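Local coordinates for protein trans-4-hydroxy-L-proline dehydratase (Clostridioides difficile 70-100-2010, PDB 6VXC) that uses glycyl radical chemistry to dehydrate trans-4-hydroxy-L-proline to (S)-1-pyrroline-5-carboxylate in anaerobic hydroxyproline breakdown, at residues Arg564-Gly576 and Thr652-Pro664. Residues are numbered along the deposited sequence; the frame is centred on the assembly and turned at random.
Sequences RYNTRYIQGVGIG and TVCGGEYRVDMLP
R568 and Y658 run side by side from neighbouring parallel strands, 565-573 and 657-661. CB of R568 sits over one face of the Y658 ring, 3.8 Å from its centroid, a CH-pi contact; farther out, Y658 OH lies at the edge of the guanidinium, whose plane is turned 80° from the ring, and touches R568 CD at 3.5 Å without bonding to the arginine. I570 CG1 reaches Y658 CE2 on the same face of the sheet. On the other face Y569 lies alongside R659, its CE2 3.6 Å from R659 CB. With CG beside the backbone N (chi1 -57°) and a bend at chi3, R659 brings its guanidinium to the carboxylate of E657, where NH2 forms a salt bridge with OE2 (2.8 Å), while NE donates to a water that in turn donates to Y569 OH. D661 crosses Y569 at about a right angle, its carboxylate nearly parallel to the ring plane, and OD1 is 3.2 Å from Q571 CG; the Q571 amide bends away, with OE1 bonded to G469 N. The backbones are joined by R568 N to E657 O, R659 N to R568 O (2.8 Å) and, farther along, a nearly straight bond from G572 N to D661 O (2.8 Å). L663 CD1 packs on Q571 CG, and the L663 side chain also lies about 4 Å from those of C454 and E456, the probable radical cysteine and proton acceptor. The buried R659 charge is thus probably balanced by E657 within one strand, while apolar contacts and a water bridge tie that strand to the central one of a three-stranded parallel sheet.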
# COMPACT_ATOMS: atom_id res chain seq x y z
N ARG A 564 15.25 -10.27 8.39
CA ARG A 564 15.19 -10.92 9.70
C ARG A 564 13.83 -11.59 9.91
O ARG A 564 13.75 -12.66 10.51
CB ARG A 564 15.46 -9.92 10.83
CG ARG A 564 15.41 -10.53 12.24
CD ARG A 564 15.88 -9.51 13.30
NE ARG A 564 17.22 -9.03 13.00
CZ ARG A 564 17.86 -8.05 13.65
NH1 ARG A 564 17.27 -7.40 14.65
NH2 ARG A 564 19.09 -7.71 13.27
N TYR A 565 12.76 -10.94 9.48
CA TYR A 565 11.42 -11.46 9.63
C TYR A 565 10.77 -11.61 8.26
O TYR A 565 10.98 -10.78 7.37
CB TYR A 565 10.56 -10.55 10.51
CG TYR A 565 11.16 -10.25 11.87
CD1 TYR A 565 11.10 -11.18 12.91
CD2 TYR A 565 11.77 -9.03 12.12
CE1 TYR A 565 11.63 -10.90 14.15
CE2 TYR A 565 12.33 -8.74 13.35
CZ TYR A 565 12.25 -9.67 14.37
OH TYR A 565 12.77 -9.39 15.60
N ASN A 566 9.97 -12.66 8.10
CA ASN A 566 9.33 -12.94 6.83
C ASN A 566 7.89 -13.37 7.08
O ASN A 566 7.63 -14.34 7.79
CB ASN A 566 10.10 -14.00 6.03
CG ASN A 566 11.44 -13.48 5.55
OD1 ASN A 566 11.53 -12.87 4.49
ND2 ASN A 566 12.47 -13.68 6.36
N THR A 567 6.97 -12.60 6.54
CA THR A 567 5.55 -12.89 6.61
C THR A 567 4.93 -12.63 5.24
O THR A 567 5.46 -11.87 4.43
CB THR A 567 4.85 -12.03 7.68
OG1 THR A 567 5.10 -10.65 7.40
CG2 THR A 567 5.36 -12.35 9.08
N ARG A 568 3.79 -13.27 5.01
CA ARG A 568 2.97 -13.08 3.82
C ARG A 568 1.52 -12.96 4.26
O ARG A 568 1.10 -13.61 5.22
CB ARG A 568 3.11 -14.26 2.83
CG ARG A 568 4.11 -13.99 1.71
CD ARG A 568 4.39 -15.21 0.83
NE ARG A 568 4.50 -14.82 -0.57
CZ ARG A 568 5.50 -14.10 -1.07
NH1 ARG A 568 6.47 -13.68 -0.28
NH2 ARG A 568 5.52 -13.81 -2.36
N TYR A 569 0.75 -12.15 3.53
CA TYR A 569 -0.61 -11.83 3.90
C TYR A 569 -1.57 -12.12 2.74
O TYR A 569 -1.22 -11.99 1.57
CB TYR A 569 -0.74 -10.34 4.32
CG TYR A 569 -0.07 -10.03 5.64
CD1 TYR A 569 1.30 -9.75 5.72
CD2 TYR A 569 -0.79 -10.07 6.82
CE1 TYR A 569 1.91 -9.48 6.95
CE2 TYR A 569 -0.20 -9.80 8.03
CZ TYR A 569 1.14 -9.51 8.09
OH TYR A 569 1.72 -9.26 9.31
N ILE A 570 -2.78 -12.52 3.10
CA ILE A 570 -3.94 -12.48 2.22
C ILE A 570 -4.93 -11.49 2.83
O ILE A 570 -5.23 -11.57 4.02
CB ILE A 570 -4.57 -13.87 2.02
CG1 ILE A 570 -3.55 -14.85 1.42
CG2 ILE A 570 -5.82 -13.79 1.14
CD1 ILE A 570 -4.05 -16.26 1.35
N GLN A 571 -5.38 -10.53 2.04
CA GLN A 571 -6.18 -9.41 2.54
C GLN A 571 -7.67 -9.73 2.51
O GLN A 571 -8.26 -9.87 1.43
CB GLN A 571 -5.86 -8.15 1.75
CG GLN A 571 -4.36 -7.77 1.60
CD GLN A 571 -3.68 -8.24 0.32
OE1 GLN A 571 -2.95 -9.24 0.32
NE2 GLN A 571 -3.93 -7.56 -0.78
N GLY A 572 -8.30 -9.79 3.68
CA GLY A 572 -9.72 -10.13 3.74
C GLY A 572 -10.60 -8.93 3.42
O GLY A 572 -10.44 -7.86 4.01
N VAL A 573 -11.52 -9.10 2.47
CA VAL A 573 -12.41 -8.02 2.06
C VAL A 573 -13.85 -8.41 2.36
O VAL A 573 -14.26 -9.55 2.09
CB VAL A 573 -12.25 -7.68 0.56
CG1 VAL A 573 -13.23 -6.57 0.16
CG2 VAL A 573 -10.85 -7.25 0.25
N GLY A 574 -14.60 -7.46 2.90
CA GLY A 574 -16.04 -7.59 3.00
C GLY A 574 -16.58 -8.17 4.28
O GLY A 574 -17.68 -8.74 4.26
N ILE A 575 -15.88 -8.03 5.40
CA ILE A 575 -16.33 -8.64 6.64
C ILE A 575 -17.73 -8.12 7.04
O ILE A 575 -18.55 -8.87 7.56
CB ILE A 575 -15.26 -8.46 7.74
CG1 ILE A 575 -15.63 -9.21 9.03
CG2 ILE A 575 -14.95 -6.97 8.00
CD1 ILE A 575 -15.72 -10.74 8.86
N GLY A 576 -18.01 -6.84 6.80
CA GLY A 576 -19.34 -6.32 7.11
C GLY A 576 -20.43 -6.96 6.28
O GLY A 576 -21.48 -7.39 6.79
N THR A 652 5.52 -20.16 4.48
CA THR A 652 5.94 -19.59 3.21
C THR A 652 7.16 -20.34 2.69
O THR A 652 7.85 -21.02 3.44
CB THR A 652 6.27 -18.10 3.35
OG1 THR A 652 7.47 -17.97 4.13
CG2 THR A 652 5.10 -17.31 4.01
N VAL A 653 7.44 -20.17 1.40
CA VAL A 653 8.54 -20.91 0.78
C VAL A 653 9.87 -20.53 1.41
O VAL A 653 10.70 -21.39 1.69
CB VAL A 653 8.57 -20.69 -0.74
CG1 VAL A 653 9.81 -21.34 -1.36
CG2 VAL A 653 7.32 -21.26 -1.38
N CYS A 654 10.04 -19.25 1.71
CA CYS A 654 11.34 -18.73 2.14
C CYS A 654 11.47 -18.61 3.65
O CYS A 654 12.25 -17.79 4.13
CB CYS A 654 11.61 -17.40 1.45
SG CYS A 654 11.77 -17.68 -0.36
N GLY A 655 10.72 -19.41 4.41
CA GLY A 655 10.97 -19.59 5.82
C GLY A 655 10.16 -18.75 6.79
O GLY A 655 10.49 -18.73 7.98
N GLY A 656 9.10 -18.08 6.34
CA GLY A 656 8.19 -17.36 7.20
C GLY A 656 6.86 -18.07 7.33
O GLY A 656 6.75 -19.29 7.16
N GLU A 657 5.82 -17.29 7.64
CA GLU A 657 4.47 -17.84 7.76
C GLU A 657 3.45 -16.84 7.24
O GLU A 657 3.71 -15.64 7.12
CB GLU A 657 4.14 -18.21 9.20
CG GLU A 657 3.84 -17.01 10.07
CD GLU A 657 3.40 -17.37 11.49
OE1 GLU A 657 3.35 -18.57 11.83
OE2 GLU A 657 3.13 -16.42 12.27
N TYR A 658 2.26 -17.36 6.94
CA TYR A 658 1.14 -16.55 6.52
C TYR A 658 0.44 -15.94 7.73
O TYR A 658 0.39 -16.54 8.81
CB TYR A 658 0.13 -17.36 5.70
CG TYR A 658 0.50 -17.37 4.26
CD1 TYR A 658 1.42 -18.29 3.77
CD2 TYR A 658 -0.02 -16.43 3.38
CE1 TYR A 658 1.79 -18.29 2.46
CE2 TYR A 658 0.35 -16.41 2.05
CZ TYR A 658 1.26 -17.35 1.61
OH TYR A 658 1.64 -17.35 0.30
N ARG A 659 -0.06 -14.73 7.53
CA ARG A 659 -0.88 -14.04 8.52
C ARG A 659 -1.99 -13.28 7.79
O ARG A 659 -2.07 -13.29 6.56
CB ARG A 659 -0.02 -13.11 9.40
CG ARG A 659 1.14 -13.83 10.13
CD ARG A 659 1.84 -12.93 11.16
NE ARG A 659 0.94 -12.64 12.27
CZ ARG A 659 0.63 -13.51 13.23
NH1 ARG A 659 -0.20 -13.15 14.20
NH2 ARG A 659 1.17 -14.73 13.23
N VAL A 660 -2.81 -12.58 8.54
CA VAL A 660 -4.07 -12.07 8.04
C VAL A 660 -4.13 -10.56 8.27
O VAL A 660 -3.61 -10.07 9.28
CB VAL A 660 -5.20 -12.85 8.75
CG1 VAL A 660 -6.23 -11.98 9.37
CG2 VAL A 660 -5.76 -13.98 7.84
N ASP A 661 -4.69 -9.82 7.30
CA ASP A 661 -5.05 -8.42 7.48
C ASP A 661 -6.36 -8.14 6.73
O ASP A 661 -6.86 -8.99 5.99
CB ASP A 661 -3.90 -7.46 7.04
CG ASP A 661 -3.47 -7.65 5.59
OD1 ASP A 661 -4.25 -8.22 4.81
OD2 ASP A 661 -2.33 -7.21 5.21
N MET A 662 -6.92 -6.94 6.94
CA MET A 662 -8.26 -6.61 6.47
C MET A 662 -8.26 -5.20 5.88
O MET A 662 -8.40 -4.22 6.63
CB MET A 662 -9.26 -6.72 7.61
CG MET A 662 -9.04 -7.97 8.46
SD MET A 662 -9.82 -9.39 7.69
CE MET A 662 -11.52 -8.98 8.07
N LEU A 663 -8.13 -5.11 4.56
CA LEU A 663 -8.21 -3.83 3.86
C LEU A 663 -8.62 -4.10 2.41
O LEU A 663 -8.45 -5.21 1.91
CB LEU A 663 -6.87 -3.07 3.92
CG LEU A 663 -5.48 -3.51 3.41
CD1 LEU A 663 -5.08 -4.85 3.96
CD2 LEU A 663 -5.32 -3.45 1.91
N PRO A 664 -9.23 -3.10 1.74
CA PRO A 664 -9.76 -3.34 0.39
C PRO A 664 -9.09 -2.53 -0.73
O PRO A 664 -9.23 -2.89 -1.90
CB PRO A 664 -11.22 -2.91 0.54
CG PRO A 664 -11.09 -1.67 1.45
CD PRO A 664 -9.90 -1.95 2.38
O HOH W 1 0.99 -9.57 12.02